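Local coordinates for uncharacterized protein (Mycobacterium tuberculosis, PDB 6Y56) that is probably a nucleotidyltransferase toxin of a toxin-antitoxin system, of the AbiEii family, thought to act on tRNA acceptor stems and inhibit growth, at residues Leu24-Asp29 with Leu145-Ala150; Val39-Asn44 with Leu69-Pro74; Gly51-Lys56 with Leu158-Glu163; Cys57-Val62 with Ala190-Asp195; Leu133-Glu138 with Arg200-Leu205. All coordinates share one frame; numbering follows the deposited sequence.

Overall arrangement
Helix 19-38 opens contact 1 at 24-29, and the loop after it opens contact 2 at 39-44. Helix 50-59 opens contacts 3 and 4, which cross contacts 1 and 2 and each other. Contact 2 closes at strand 68-72, within the span of contact 1. Contact 5 opens at 133-138 and crosses contacts 1, 3 and 4. Contact 1 closes at 145-150, contact 3 at strand 157-160, contact 4 in the loop after helix 180-189 and contact 5 at helix 196-212. Contacts 1 to 3 join helices 19-38 and 50-59 and the strands; contacts 4 and 5 reach the helices from 180 on. Salt bridges join contact 1 to 3, 3 to 4 and 4 to 5.

Contact 1 of 5, residues Leu24-Asp29 with Leu145-Ala150; sequences LDVAQD and LPIHKA
Val26 and Asp29 meet Ile147 and His148 in a small buried contact, part apolar and part water-bridged, between helix 19-38 and a short 3-10 turn. The apolar part is one methyl pair. Val26 CG2 touches Ile147 CD1 at 3.9 Å, and the two side chains cross at about a right angle. Ile147 reaches across because its CG1 stands anti to the backbone N (chi1 -161°) and CD1 continues the chain outward.

The polar part runs through one water. It donates to Asp25 OD2 at 2.8 Å and to Asp29 OD2 at 2.6 Å. Its third partner is His148 NE2, at 3.0 Å, and the water lies in the plane of the imidazole, at the ring edge. The carboxylate of Asp29 is turned 82° from that ring. Leu145 CB sits 3.7 Å above one face of the imidazole, toward its rim. Asp29 OD2 also bonds to Tyr151 OH, so this oxygen has two partners, the water and the tyrosine.

Both aspartates also pair with basic groups. Lys56 NZ makes salt bridges with OD1 of both, and Arg55 pairs with Asp25 OD2, which His11 also bonds. These cations probably stabilise the buried carboxylates. Helix 50-59 thus lies beside the polar part, helix 5-11 packs on Val26, Leu145 and Ile147 through His11, and strand 94-100 meets Val26 through Phe94.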
# COMPACT_ATOMS: atom_id res chain seq x y z
N LEU A 24 -14.95 3.64 6.08
CA LEU A 24 -13.65 4.23 5.79
C LEU A 24 -13.28 4.04 4.32
O LEU A 24 -12.75 4.96 3.69
CB LEU A 24 -12.59 3.60 6.68
CG LEU A 24 -11.16 4.07 6.37
CD1 LEU A 24 -10.97 5.58 6.59
CD2 LEU A 24 -10.20 3.27 7.23
N ASP A 25 -13.57 2.86 3.77
CA ASP A 25 -13.31 2.61 2.35
C ASP A 25 -14.02 3.66 1.49
O ASP A 25 -13.42 4.23 0.56
CB ASP A 25 -13.79 1.19 2.00
CG ASP A 25 -13.49 0.80 0.56
OD1 ASP A 25 -12.30 0.65 0.23
OD2 ASP A 25 -14.43 0.64 -0.25
N VAL A 26 -15.28 3.93 1.80
CA VAL A 26 -16.03 4.94 1.06
C VAL A 26 -15.41 6.32 1.27
O VAL A 26 -15.26 7.11 0.32
CB VAL A 26 -17.51 4.92 1.48
CG1 VAL A 26 -18.26 6.09 0.88
CG2 VAL A 26 -18.16 3.61 1.07
N ALA A 27 -15.06 6.65 2.52
CA ALA A 27 -14.46 7.95 2.82
C ALA A 27 -13.16 8.14 2.05
O ALA A 27 -12.90 9.23 1.51
CB ALA A 27 -14.22 8.09 4.32
N GLN A 28 -12.34 7.09 1.96
CA GLN A 28 -11.11 7.18 1.17
C GLN A 28 -11.38 7.53 -0.28
O GLN A 28 -10.63 8.30 -0.89
CB GLN A 28 -10.37 5.85 1.21
CG GLN A 28 -9.79 5.46 2.54
CD GLN A 28 -9.32 4.04 2.54
OE1 GLN A 28 -9.85 3.20 1.80
NE2 GLN A 28 -8.34 3.74 3.37
N ASP A 29 -12.43 6.94 -0.88
CA ASP A 29 -12.75 7.28 -2.27
C ASP A 29 -13.06 8.76 -2.40
O ASP A 29 -12.69 9.40 -3.39
CB ASP A 29 -13.96 6.49 -2.77
CG ASP A 29 -13.72 5.01 -2.83
OD1 ASP A 29 -12.55 4.57 -2.80
OD2 ASP A 29 -14.72 4.28 -2.90
N LEU A 145 -17.44 -0.57 -8.26
CA LEU A 145 -18.16 -1.29 -7.22
C LEU A 145 -19.56 -0.70 -7.09
O LEU A 145 -19.76 0.47 -7.39
CB LEU A 145 -17.43 -1.17 -5.88
CG LEU A 145 -15.99 -1.68 -5.85
CD1 LEU A 145 -15.40 -1.54 -4.44
CD2 LEU A 145 -15.89 -3.11 -6.34
N PRO A 146 -20.54 -1.50 -6.66
CA PRO A 146 -21.93 -1.00 -6.62
C PRO A 146 -22.14 0.30 -5.85
O PRO A 146 -22.86 1.19 -6.32
CB PRO A 146 -22.69 -2.18 -6.00
CG PRO A 146 -21.92 -3.38 -6.44
CD PRO A 146 -20.46 -2.95 -6.40
N ILE A 147 -21.53 0.44 -4.68
CA ILE A 147 -21.76 1.63 -3.88
C ILE A 147 -21.28 2.90 -4.57
O ILE A 147 -21.77 3.98 -4.26
CB ILE A 147 -21.14 1.48 -2.47
CG1 ILE A 147 -21.76 2.48 -1.48
CG2 ILE A 147 -19.60 1.59 -2.54
CD1 ILE A 147 -21.59 2.10 -0.02
N HIS A 148 -20.35 2.79 -5.53
CA HIS A 148 -19.88 3.99 -6.22
C HIS A 148 -21.01 4.70 -6.95
O HIS A 148 -20.92 5.91 -7.19
CB HIS A 148 -18.78 3.65 -7.22
CG HIS A 148 -17.56 3.04 -6.61
ND1 HIS A 148 -16.57 2.45 -7.36
CD2 HIS A 148 -17.15 2.95 -5.32
CE1 HIS A 148 -15.61 2.02 -6.57
NE2 HIS A 148 -15.94 2.30 -5.32
N LYS A 149 -22.07 3.97 -7.31
CA LYS A 149 -23.20 4.60 -7.99
C LYS A 149 -23.92 5.61 -7.11
O LYS A 149 -24.66 6.45 -7.63
CB LYS A 149 -24.18 3.52 -8.47
CG LYS A 149 -23.63 2.61 -9.55
CD LYS A 149 -24.73 1.78 -10.18
CE LYS A 149 -24.93 0.47 -9.44
NZ LYS A 149 -26.32 0.29 -8.93
N ALA A 150 -23.72 5.56 -5.81
CA ALA A 150 -24.40 6.47 -4.89
C ALA A 150 -23.60 7.73 -4.58
O ALA A 150 -24.08 8.57 -3.80
CB ALA A 150 -24.75 5.75 -3.59
O HOH W 1 -14.35 1.72 -2.79

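Contact 2 of 5, residues Val39-Asn44 with Leu69-Pro74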
# COMPACT_ATOMS: atom_id res chain seq x y z
N VAL A 39 -4.80 18.58 -6.64
CA VAL A 39 -3.36 18.39 -6.59
C VAL A 39 -2.90 17.65 -7.84
O VAL A 39 -3.58 16.73 -8.31
CB VAL A 39 -2.98 17.59 -5.33
CG1 VAL A 39 -1.49 17.26 -5.31
CG2 VAL A 39 -3.36 18.35 -4.08
N GLN A 40 -1.74 18.04 -8.37
CA GLN A 40 -1.18 17.36 -9.53
C GLN A 40 -0.52 16.05 -9.09
O GLN A 40 0.40 16.07 -8.28
CB GLN A 40 -0.17 18.27 -10.23
CG GLN A 40 0.46 17.65 -11.48
CD GLN A 40 -0.56 17.38 -12.57
OE1 GLN A 40 -1.16 18.31 -13.11
NE2 GLN A 40 -0.77 16.11 -12.90
N PHE A 41 -1.00 14.93 -9.61
CA PHE A 41 -0.33 13.65 -9.42
C PHE A 41 0.64 13.41 -10.56
O PHE A 41 0.59 14.07 -11.60
CB PHE A 41 -1.35 12.50 -9.42
CG PHE A 41 -2.15 12.36 -8.15
CD1 PHE A 41 -3.17 13.25 -7.85
CD2 PHE A 41 -1.92 11.29 -7.28
CE1 PHE A 41 -3.93 13.11 -6.68
CE2 PHE A 41 -2.65 11.15 -6.13
CZ PHE A 41 -3.67 12.05 -5.83
N GLY A 42 1.55 12.47 -10.38
CA GLY A 42 2.42 12.09 -11.48
C GLY A 42 3.75 11.57 -10.99
O GLY A 42 4.13 11.74 -9.83
N ASP A 43 4.47 10.94 -11.91
CA ASP A 43 5.80 10.41 -11.64
C ASP A 43 6.69 11.49 -11.02
O ASP A 43 6.70 12.64 -11.47
CB ASP A 43 6.44 9.93 -12.95
CG ASP A 43 5.78 8.69 -13.50
OD1 ASP A 43 5.39 7.82 -12.71
OD2 ASP A 43 5.66 8.57 -14.74
N ASN A 44 7.42 11.11 -9.98
CA ASN A 44 8.33 12.00 -9.27
C ASN A 44 7.63 13.18 -8.62
O ASN A 44 8.27 14.18 -8.29
CB ASN A 44 9.49 12.46 -10.16
CG ASN A 44 10.25 11.31 -10.74
OD1 ASN A 44 10.81 10.49 -10.01
ND2 ASN A 44 10.25 11.21 -12.06
N LEU A 69 -3.57 5.14 3.58
CA LEU A 69 -3.34 5.75 2.29
C LEU A 69 -1.85 6.03 2.21
O LEU A 69 -1.30 6.72 3.07
CB LEU A 69 -4.14 7.04 2.16
CG LEU A 69 -5.65 6.82 1.98
CD1 LEU A 69 -6.38 8.15 2.01
CD2 LEU A 69 -5.97 6.08 0.69
N ASP A 70 -1.19 5.44 1.22
CA ASP A 70 0.25 5.58 1.05
C ASP A 70 0.51 6.23 -0.29
O ASP A 70 -0.09 5.87 -1.30
CB ASP A 70 0.92 4.21 1.02
CG ASP A 70 0.82 3.47 2.35
OD1 ASP A 70 1.02 4.11 3.40
OD2 ASP A 70 0.58 2.25 2.33
N PHE A 71 1.43 7.19 -0.29
CA PHE A 71 1.83 7.87 -1.51
C PHE A 71 3.34 7.93 -1.56
O PHE A 71 4.02 7.97 -0.53
CB PHE A 71 1.31 9.31 -1.56
CG PHE A 71 -0.17 9.42 -1.46
CD1 PHE A 71 -0.97 9.31 -2.59
CD2 PHE A 71 -0.79 9.62 -0.23
CE1 PHE A 71 -2.35 9.40 -2.50
CE2 PHE A 71 -2.17 9.71 -0.14
CZ PHE A 71 -2.96 9.59 -1.27
N SER A 72 3.87 7.95 -2.78
CA SER A 72 5.25 8.35 -2.99
C SER A 72 5.23 9.84 -3.30
O SER A 72 4.52 10.28 -4.22
CB SER A 72 5.87 7.59 -4.16
OG SER A 72 7.14 8.13 -4.47
N ALA A 73 5.97 10.62 -2.52
CA ALA A 73 6.01 12.07 -2.68
C ALA A 73 7.38 12.55 -2.25
O ALA A 73 7.59 12.90 -1.08
CB ALA A 73 4.92 12.76 -1.86
N PRO A 74 8.34 12.61 -3.17
CA PRO A 74 9.71 12.98 -2.77
C PRO A 74 9.86 14.39 -2.20
O PRO A 74 10.83 14.63 -1.48
CB PRO A 74 10.51 12.80 -4.06
CG PRO A 74 9.74 11.78 -4.85
CD PRO A 74 8.29 12.08 -4.55
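Phe41, whose ring touches Phe71, has its backbone O gripped by Gln40 NE2 at 2.8 Å. The bond is nearly straight, with an N-H...O angle of 178°. The donor lies in the carbonyl plane, on a lone pair of Phe41 O, and the acceptor lies in the amide plane of Gln40. This local bond ties the side chain of Gln40 to the backbone of the loop.

The contact across the segments is apolar. Phe41 CE2 meets Phe71 CE1 at 4.0 Å. Phe71 CE1 comes in at the edge of the Phe41 ring, near its plane, so the two rings are not stacked face to face. Both side chains carry CG anti to the carbonyl carbon (chi1 -77° in Phe41), and the rings meet although the backbones are well apart. A looser contact lies further along, where Asn44 C is 4.3 Å from Pro74 CD.

The Asp68-Leu69-Asp70 sequence fits the acidic motif of the nucleotidyltransferase fold, and Phe71 follows it on the same strand. Leu46 touches both rings. Leu35 of helix 19-38 also packs on both, while Phe71 further meets Leu32 of that helix and Val126 of strand 125-129.

Contact 3 of 5, residues Gly51-Lys56 with Leu158-Glu163; sequences GTSLRK and LPVVAE
Ser53 points its CB from helix 50-59 toward Val160, at the end of strand 157-160. CB lies 3.8 Å from Val160 CG1. One bond further, OG meets the same methyl, also at 3.8 Å. OG reaches a second methyl as well, Val161 CG1, at 3.9 Å. It therefore sits against two valines that follow each other in the chain.

The torsion explains this place. OG lies between the backbone N and the carbonyl carbon (chi1 75°). From there it turns back along the helix and bonds to the backbone O of Gly50, one turn earlier. On the other side, Val160 holds CG1 anti to its backbone N (chi1 169°), which brings this branch to the serine. Its other branch, CG2, packs on Cys57 SG at 3.9 Å. In Val161 it is CG1 that reaches Ser53.

The helix begins in the Gly50-Gly51-Thr52-Ser53 run, which fits the glycine-rich motif of the nucleotidyltransferase fold. The strand side is fixed by backbone bonds of Pro159 and Val161 with Phe48 of strand 47-49, and of Val160 with Glu138 of strand 138-141. Phe48 also touches Ser53 itself.

No hydrogen bond crosses between the two segments. The hydroxyl gives its proton to Gly50 O within its own helix start, so its polarity is satisfied locally. The join rests on van der Waals packing of two valine methyls against CB and a hydroxyl whose bond is made to Gly50 O.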
# COMPACT_ATOMS: atom_id res chain seq x y z
N GLY A 51 -1.01 -1.10 -0.22
CA GLY A 51 -2.13 -2.04 -0.25
C GLY A 51 -3.45 -1.39 -0.61
O GLY A 51 -4.32 -2.04 -1.19
N THR A 52 -3.64 -0.12 -0.28
CA THR A 52 -4.91 0.50 -0.63
C THR A 52 -4.99 0.83 -2.11
O THR A 52 -6.09 0.77 -2.68
CB THR A 52 -5.18 1.71 0.26
OG1 THR A 52 -5.02 1.28 1.62
CG2 THR A 52 -6.61 2.25 0.07
N SER A 53 -3.86 1.13 -2.76
CA SER A 53 -3.91 1.27 -4.21
C SER A 53 -4.26 -0.06 -4.86
O SER A 53 -4.99 -0.10 -5.86
CB SER A 53 -2.60 1.85 -4.76
OG SER A 53 -1.54 0.91 -4.76
N LEU A 54 -3.79 -1.17 -4.27
CA LEU A 54 -4.16 -2.48 -4.77
C LEU A 54 -5.66 -2.71 -4.66
O LEU A 54 -6.30 -3.17 -5.61
CB LEU A 54 -3.37 -3.55 -4.01
CG LEU A 54 -3.47 -5.02 -4.36
CD1 LEU A 54 -2.84 -5.30 -5.71
CD2 LEU A 54 -2.81 -5.85 -3.25
N ARG A 55 -6.24 -2.34 -3.51
CA ARG A 55 -7.68 -2.43 -3.33
C ARG A 55 -8.43 -1.56 -4.33
O ARG A 55 -9.36 -2.03 -5.00
CB ARG A 55 -8.05 -2.02 -1.90
CG ARG A 55 -9.50 -1.61 -1.75
CD ARG A 55 -10.46 -2.78 -1.86
NE ARG A 55 -11.83 -2.28 -1.74
CZ ARG A 55 -12.87 -2.97 -1.28
NH1 ARG A 55 -12.74 -4.25 -0.93
NH2 ARG A 55 -14.05 -2.38 -1.20
N LYS A 56 -8.06 -0.29 -4.43
CA LYS A 56 -8.89 0.65 -5.20
C LYS A 56 -8.82 0.38 -6.69
O LYS A 56 -9.82 0.51 -7.40
CB LYS A 56 -8.46 2.10 -4.96
CG LYS A 56 -8.52 2.57 -3.53
CD LYS A 56 -9.91 2.40 -2.94
CE LYS A 56 -9.98 3.01 -1.55
NZ LYS A 56 -11.36 2.95 -0.97
N LEU A 158 -5.95 7.69 -11.45
CA LEU A 158 -4.81 8.12 -10.64
C LEU A 158 -3.57 7.35 -11.07
O LEU A 158 -3.66 6.16 -11.38
CB LEU A 158 -5.07 7.82 -9.15
CG LEU A 158 -6.18 8.64 -8.49
CD1 LEU A 158 -6.37 8.14 -7.07
CD2 LEU A 158 -5.82 10.11 -8.50
N PRO A 159 -2.41 8.00 -11.06
CA PRO A 159 -1.15 7.26 -11.23
C PRO A 159 -0.90 6.38 -10.01
O PRO A 159 -0.89 6.86 -8.87
CB PRO A 159 -0.09 8.35 -11.36
CG PRO A 159 -0.71 9.56 -10.84
CD PRO A 159 -2.20 9.44 -10.93
N VAL A 160 -0.69 5.10 -10.27
CA VAL A 160 -0.52 4.09 -9.24
C VAL A 160 0.83 3.40 -9.45
O VAL A 160 1.30 3.26 -10.58
CB VAL A 160 -1.70 3.08 -9.29
CG1 VAL A 160 -1.46 1.84 -8.41
CG2 VAL A 160 -3.01 3.77 -8.89
N VAL A 161 1.44 2.95 -8.35
CA VAL A 161 2.69 2.21 -8.43
C VAL A 161 2.55 1.03 -9.38
O VAL A 161 1.53 0.32 -9.40
CB VAL A 161 3.08 1.77 -7.00
CG1 VAL A 161 2.03 0.84 -6.38
CG2 VAL A 161 4.46 1.10 -6.98
N ALA A 162 3.59 0.80 -10.18
CA ALA A 162 3.59 -0.35 -11.06
C ALA A 162 3.47 -1.62 -10.24
O ALA A 162 3.98 -1.72 -9.11
CB ALA A 162 4.89 -0.40 -11.86
N GLU A 163 2.79 -2.62 -10.81
CA GLU A 163 2.49 -3.83 -10.06
C GLU A 163 3.75 -4.57 -9.61
O GLU A 163 3.80 -5.08 -8.49
CB GLU A 163 1.56 -4.74 -10.85
CG GLU A 163 1.08 -5.90 -10.02
CD GLU A 163 -0.04 -6.68 -10.66
OE1 GLU A 163 -0.74 -6.12 -11.53
OE2 GLU A 163 -0.23 -7.85 -10.26

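Contact 4 of 5, residues Cys57-Val62 with Ala190-Asp195; sequences CRLGNV and ASRTID
Arg58 and Leu59, at the last turn of helix 50-59, meet Arg192 in the loop between helix 180-189 and helix 196-212. The two arginines have different shapes. Arg58 runs extended from CG to NE, with chi3 -169°. Arg192 bends at that torsion instead (chi3 63°), which folds its guanidinium back toward the helix end. The two arginine chains cross at about a right angle, and their guanidinium planes are 54° apart, so they do not stack.

The closest approaches are loose. Arg192 NH2 lies 4.2 Å from Arg58 CD, where the two chains cross. Arg192 NH1 lies 4.2 Å from Leu59 CD2. Both groups come to the Arg192 guanidinium obliquely.

One water joins the two arginines. It accepts from Arg58 NH1 at 3.0 Å, in the plane of that guanidinium and at its edge. It also accepts a weak bond of 3.2 Å from Arg192 NH2.

Each cation has an acidic partner outside the two segments. Arg192 NE makes a salt bridge with Glu163 OE2. Arg58 NH2 makes one with Glu138 OE1 and also bonds to Val161 O, while its NH1 forms a long, weak ion pair with Glu163 OE1.

Arg58 NH1 and Arg192 NH2 are 4.7 Å apart without touching. The glutamates probably offset the like charges, and the water lies between the two groups. Glu163 pairs firmly with Arg192 and more weakly with Arg58; it probably helps join helix end and loop, beside the loose packing.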
# COMPACT_ATOMS: atom_id res chain seq x y z
N CYS A 57 -7.64 0.04 -7.20
CA CYS A 57 -7.37 0.14 -8.62
C CYS A 57 -7.02 -1.19 -9.27
O CYS A 57 -6.91 -1.24 -10.50
CB CYS A 57 -6.23 1.15 -8.84
SG CYS A 57 -6.73 2.86 -8.44
N ARG A 58 -6.85 -2.26 -8.50
CA ARG A 58 -6.57 -3.55 -9.09
C ARG A 58 -7.52 -4.65 -8.64
O ARG A 58 -7.94 -5.46 -9.47
CB ARG A 58 -5.12 -3.94 -8.79
CG ARG A 58 -4.11 -2.95 -9.38
CD ARG A 58 -2.71 -3.53 -9.41
NE ARG A 58 -1.71 -2.52 -9.73
CZ ARG A 58 -1.37 -2.13 -10.95
NH1 ARG A 58 -1.97 -2.66 -12.02
NH2 ARG A 58 -0.42 -1.20 -11.10
N LEU A 59 -7.87 -4.70 -7.36
CA LEU A 59 -8.67 -5.80 -6.84
C LEU A 59 -10.14 -5.45 -6.63
O LEU A 59 -11.01 -6.30 -6.89
CB LEU A 59 -8.09 -6.32 -5.51
CG LEU A 59 -6.64 -6.80 -5.56
CD1 LEU A 59 -6.22 -7.31 -4.19
CD2 LEU A 59 -6.43 -7.90 -6.61
N GLY A 60 -10.45 -4.26 -6.13
CA GLY A 60 -11.82 -3.95 -5.77
C GLY A 60 -12.35 -4.96 -4.77
O GLY A 60 -11.70 -5.29 -3.77
N ASN A 61 -13.56 -5.44 -5.03
CA ASN A 61 -14.31 -6.37 -4.13
C ASN A 61 -13.59 -7.71 -3.93
O ASN A 61 -13.94 -8.40 -2.96
CB ASN A 61 -15.75 -6.57 -4.61
CG ASN A 61 -15.83 -7.26 -5.96
OD1 ASN A 61 -16.58 -8.21 -6.12
ND2 ASN A 61 -15.06 -6.79 -6.92
N VAL A 62 -12.66 -8.09 -4.81
CA VAL A 62 -11.96 -9.40 -4.62
C VAL A 62 -10.87 -9.24 -3.55
O VAL A 62 -10.30 -10.26 -3.14
CB VAL A 62 -11.40 -9.97 -5.93
CG1 VAL A 62 -12.49 -10.14 -6.98
CG2 VAL A 62 -10.25 -9.15 -6.48
N ALA A 190 0.46 -13.57 -5.66
CA ALA A 190 0.80 -14.94 -6.03
C ALA A 190 -0.21 -15.56 -6.98
O ALA A 190 0.11 -16.57 -7.62
CB ALA A 190 0.92 -15.80 -4.77
N SER A 191 -1.41 -15.00 -7.08
CA SER A 191 -2.43 -15.48 -8.00
C SER A 191 -2.42 -14.75 -9.33
O SER A 191 -3.22 -15.08 -10.21
CB SER A 191 -3.82 -15.36 -7.37
OG SER A 191 -4.25 -14.02 -7.38
N ARG A 192 -1.55 -13.76 -9.50
CA ARG A 192 -1.49 -12.93 -10.69
C ARG A 192 -0.18 -13.17 -11.43
O ARG A 192 0.72 -13.83 -10.92
CB ARG A 192 -1.65 -11.45 -10.31
CG ARG A 192 -3.02 -11.15 -9.68
CD ARG A 192 -3.06 -9.80 -8.97
NE ARG A 192 -2.84 -8.69 -9.88
CZ ARG A 192 -3.79 -8.09 -10.59
NH1 ARG A 192 -5.05 -8.49 -10.48
NH2 ARG A 192 -3.48 -7.09 -11.40
N THR A 193 -0.09 -12.63 -12.64
CA THR A 193 1.16 -12.70 -13.38
C THR A 193 2.23 -11.93 -12.62
O THR A 193 1.98 -10.82 -12.14
CB THR A 193 0.97 -12.11 -14.78
OG1 THR A 193 0.14 -12.98 -15.55
CG2 THR A 193 2.32 -11.95 -15.47
N ILE A 194 3.41 -12.52 -12.50
CA ILE A 194 4.54 -11.92 -11.81
C ILE A 194 5.71 -11.87 -12.78
O ILE A 194 6.07 -12.89 -13.37
CB ILE A 194 4.95 -12.71 -10.55
CG1 ILE A 194 3.81 -12.71 -9.52
CG2 ILE A 194 6.22 -12.12 -9.92
CD1 ILE A 194 4.17 -13.44 -8.23
N ASP A 195 6.28 -10.68 -12.95
CA ASP A 195 7.50 -10.51 -13.74
C ASP A 195 8.65 -10.84 -12.80
O ASP A 195 9.19 -9.97 -12.12
CB ASP A 195 7.59 -9.08 -14.25
CG ASP A 195 8.76 -8.85 -15.18
OD1 ASP A 195 9.65 -9.72 -15.29
OD2 ASP A 195 8.80 -7.76 -15.80
O HOH W 2 -4.42 -4.26 -12.53

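Contact 5 of 5, residues Leu133-Glu138 with Arg200-Leu205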
# COMPACT_ATOMS: atom_id res chain seq x y z
N LEU A 133 10.07 6.33 -6.51
CA LEU A 133 9.75 5.04 -7.11
C LEU A 133 10.72 4.74 -8.25
O LEU A 133 11.25 5.64 -8.91
CB LEU A 133 8.33 5.01 -7.64
CG LEU A 133 7.27 5.04 -6.54
CD1 LEU A 133 5.88 5.12 -7.13
CD2 LEU A 133 7.38 3.83 -5.61
N ALA A 134 10.93 3.45 -8.48
CA ALA A 134 11.88 3.03 -9.50
C ALA A 134 11.26 2.98 -10.89
O ALA A 134 11.96 3.22 -11.88
CB ALA A 134 12.45 1.65 -9.15
N LEU A 135 9.97 2.67 -10.99
CA LEU A 135 9.31 2.43 -12.27
C LEU A 135 8.25 3.48 -12.53
O LEU A 135 7.67 4.03 -11.59
CB LEU A 135 8.63 1.05 -12.26
CG LEU A 135 9.54 -0.15 -12.05
CD1 LEU A 135 8.72 -1.43 -12.12
CD2 LEU A 135 10.65 -0.17 -13.09
N PRO A 136 7.95 3.77 -13.80
CA PRO A 136 6.87 4.71 -14.10
C PRO A 136 5.55 4.21 -13.55
O PRO A 136 5.27 3.01 -13.53
CB PRO A 136 6.85 4.75 -15.63
CG PRO A 136 8.21 4.30 -16.04
CD PRO A 136 8.64 3.30 -15.01
N SER A 137 4.72 5.15 -13.11
CA SER A 137 3.41 4.79 -12.60
C SER A 137 2.49 4.34 -13.73
O SER A 137 2.74 4.58 -14.91
CB SER A 137 2.76 5.99 -11.91
OG SER A 137 2.70 7.11 -12.77
N GLU A 138 1.40 3.69 -13.33
CA GLU A 138 0.36 3.26 -14.24
C GLU A 138 -0.87 4.04 -13.83
O GLU A 138 -1.39 3.89 -12.72
CB GLU A 138 0.12 1.77 -14.07
CG GLU A 138 -0.76 1.15 -15.15
CD GLU A 138 -1.00 -0.34 -14.99
OE1 GLU A 138 -0.62 -0.90 -13.95
OE2 GLU A 138 -1.56 -0.93 -15.93
N ARG A 200 12.28 -9.62 -8.36
CA ARG A 200 13.41 -10.01 -7.53
C ARG A 200 14.47 -8.92 -7.50
O ARG A 200 15.02 -8.60 -6.43
CB ARG A 200 14.00 -11.31 -8.07
CG ARG A 200 15.22 -11.83 -7.33
CD ARG A 200 15.67 -13.19 -7.86
NE ARG A 200 15.96 -13.13 -9.29
CZ ARG A 200 15.44 -13.93 -10.21
NH1 ARG A 200 14.61 -14.92 -9.90
NH2 ARG A 200 15.77 -13.75 -11.48
N ARG A 201 14.78 -8.33 -8.66
CA ARG A 201 15.75 -7.24 -8.73
C ARG A 201 15.29 -6.05 -7.91
O ARG A 201 16.06 -5.52 -7.09
CB ARG A 201 15.98 -6.86 -10.20
CG ARG A 201 16.83 -5.60 -10.43
CD ARG A 201 18.21 -5.72 -9.81
NE ARG A 201 18.97 -6.85 -10.32
CZ ARG A 201 19.93 -6.76 -11.25
NH1 ARG A 201 20.58 -7.86 -11.62
NH2 ARG A 201 20.23 -5.59 -11.79
N LEU A 202 14.04 -5.64 -8.08
CA LEU A 202 13.52 -4.50 -7.34
C LEU A 202 13.50 -4.78 -5.84
O LEU A 202 13.77 -3.88 -5.04
CB LEU A 202 12.12 -4.15 -7.82
CG LEU A 202 12.04 -3.42 -9.15
CD1 LEU A 202 10.59 -3.34 -9.59
CD2 LEU A 202 12.63 -2.03 -8.99
N TRP A 203 13.17 -6.02 -5.44
CA TRP A 203 13.17 -6.38 -4.03
C TRP A 203 14.54 -6.14 -3.40
O TRP A 203 14.66 -5.50 -2.36
CB TRP A 203 12.75 -7.85 -3.88
CG TRP A 203 12.84 -8.41 -2.50
CD1 TRP A 203 12.23 -7.94 -1.37
CD2 TRP A 203 13.58 -9.57 -2.10
NE1 TRP A 203 12.53 -8.75 -0.30
CE2 TRP A 203 13.37 -9.75 -0.72
CE3 TRP A 203 14.40 -10.47 -2.77
CZ2 TRP A 203 13.94 -10.80 0.01
CZ3 TRP A 203 14.97 -11.51 -2.07
CH2 TRP A 203 14.74 -11.66 -0.69
N VAL A 204 15.59 -6.63 -4.06
CA VAL A 204 16.93 -6.45 -3.52
C VAL A 204 17.27 -4.97 -3.42
O VAL A 204 17.85 -4.52 -2.42
CB VAL A 204 17.97 -7.21 -4.37
CG1 VAL A 204 19.40 -6.89 -3.91
CG2 VAL A 204 17.69 -8.70 -4.29
N LEU A 205 16.94 -4.19 -4.45
CA LEU A 205 17.26 -2.76 -4.45
C LEU A 205 16.46 -2.01 -3.40
O LEU A 205 16.98 -1.08 -2.77
CB LEU A 205 17.03 -2.16 -5.84
CG LEU A 205 17.88 -2.77 -6.96
CD1 LEU A 205 17.49 -2.23 -8.32
CD2 LEU A 205 19.37 -2.54 -6.74
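Leu202 of helix 196-212 packs on Ala134 and Leu135, in the linker that leaves strand 125-129 of the nucleotidyltransferase-fold sheet and leads to strand 138-141. The interaction across the segments is apolar. Leu202 points its CB toward the linker and divides its two methyls between two neighbours. CD2 meets Ala134 CB, and CD1 meets Leu135 CD1 and, less closely, Leu135 CG at 4.2 Å. In Leu202, CG stands anti to the carbonyl carbon (chi1 -76°), which carries the fork out from the helix. The two leucine side chains lie at a slant to each other.

Polar bonds act on the linker from outside. The carboxylate of Glu165, on helix 163-174, takes both backbone N-H groups: OE2 accepts from Ala134 N and OE1 from Leu135 N. This probably helps hold the linker beside Leu202.

More apolar packing closes around the same spot. Leu202 touches Ala168 of helix 163-174 and Leu291 of helix 281-292, and Ala134 touches Leu288. Linker and helix meet in a small apolar core with the C-terminal helix. Its tightest points across the segments are equal: Leu202 CD2 to Ala134 CB and Leu202 CD1 to Leu135 CD1, both at 3.7 Å.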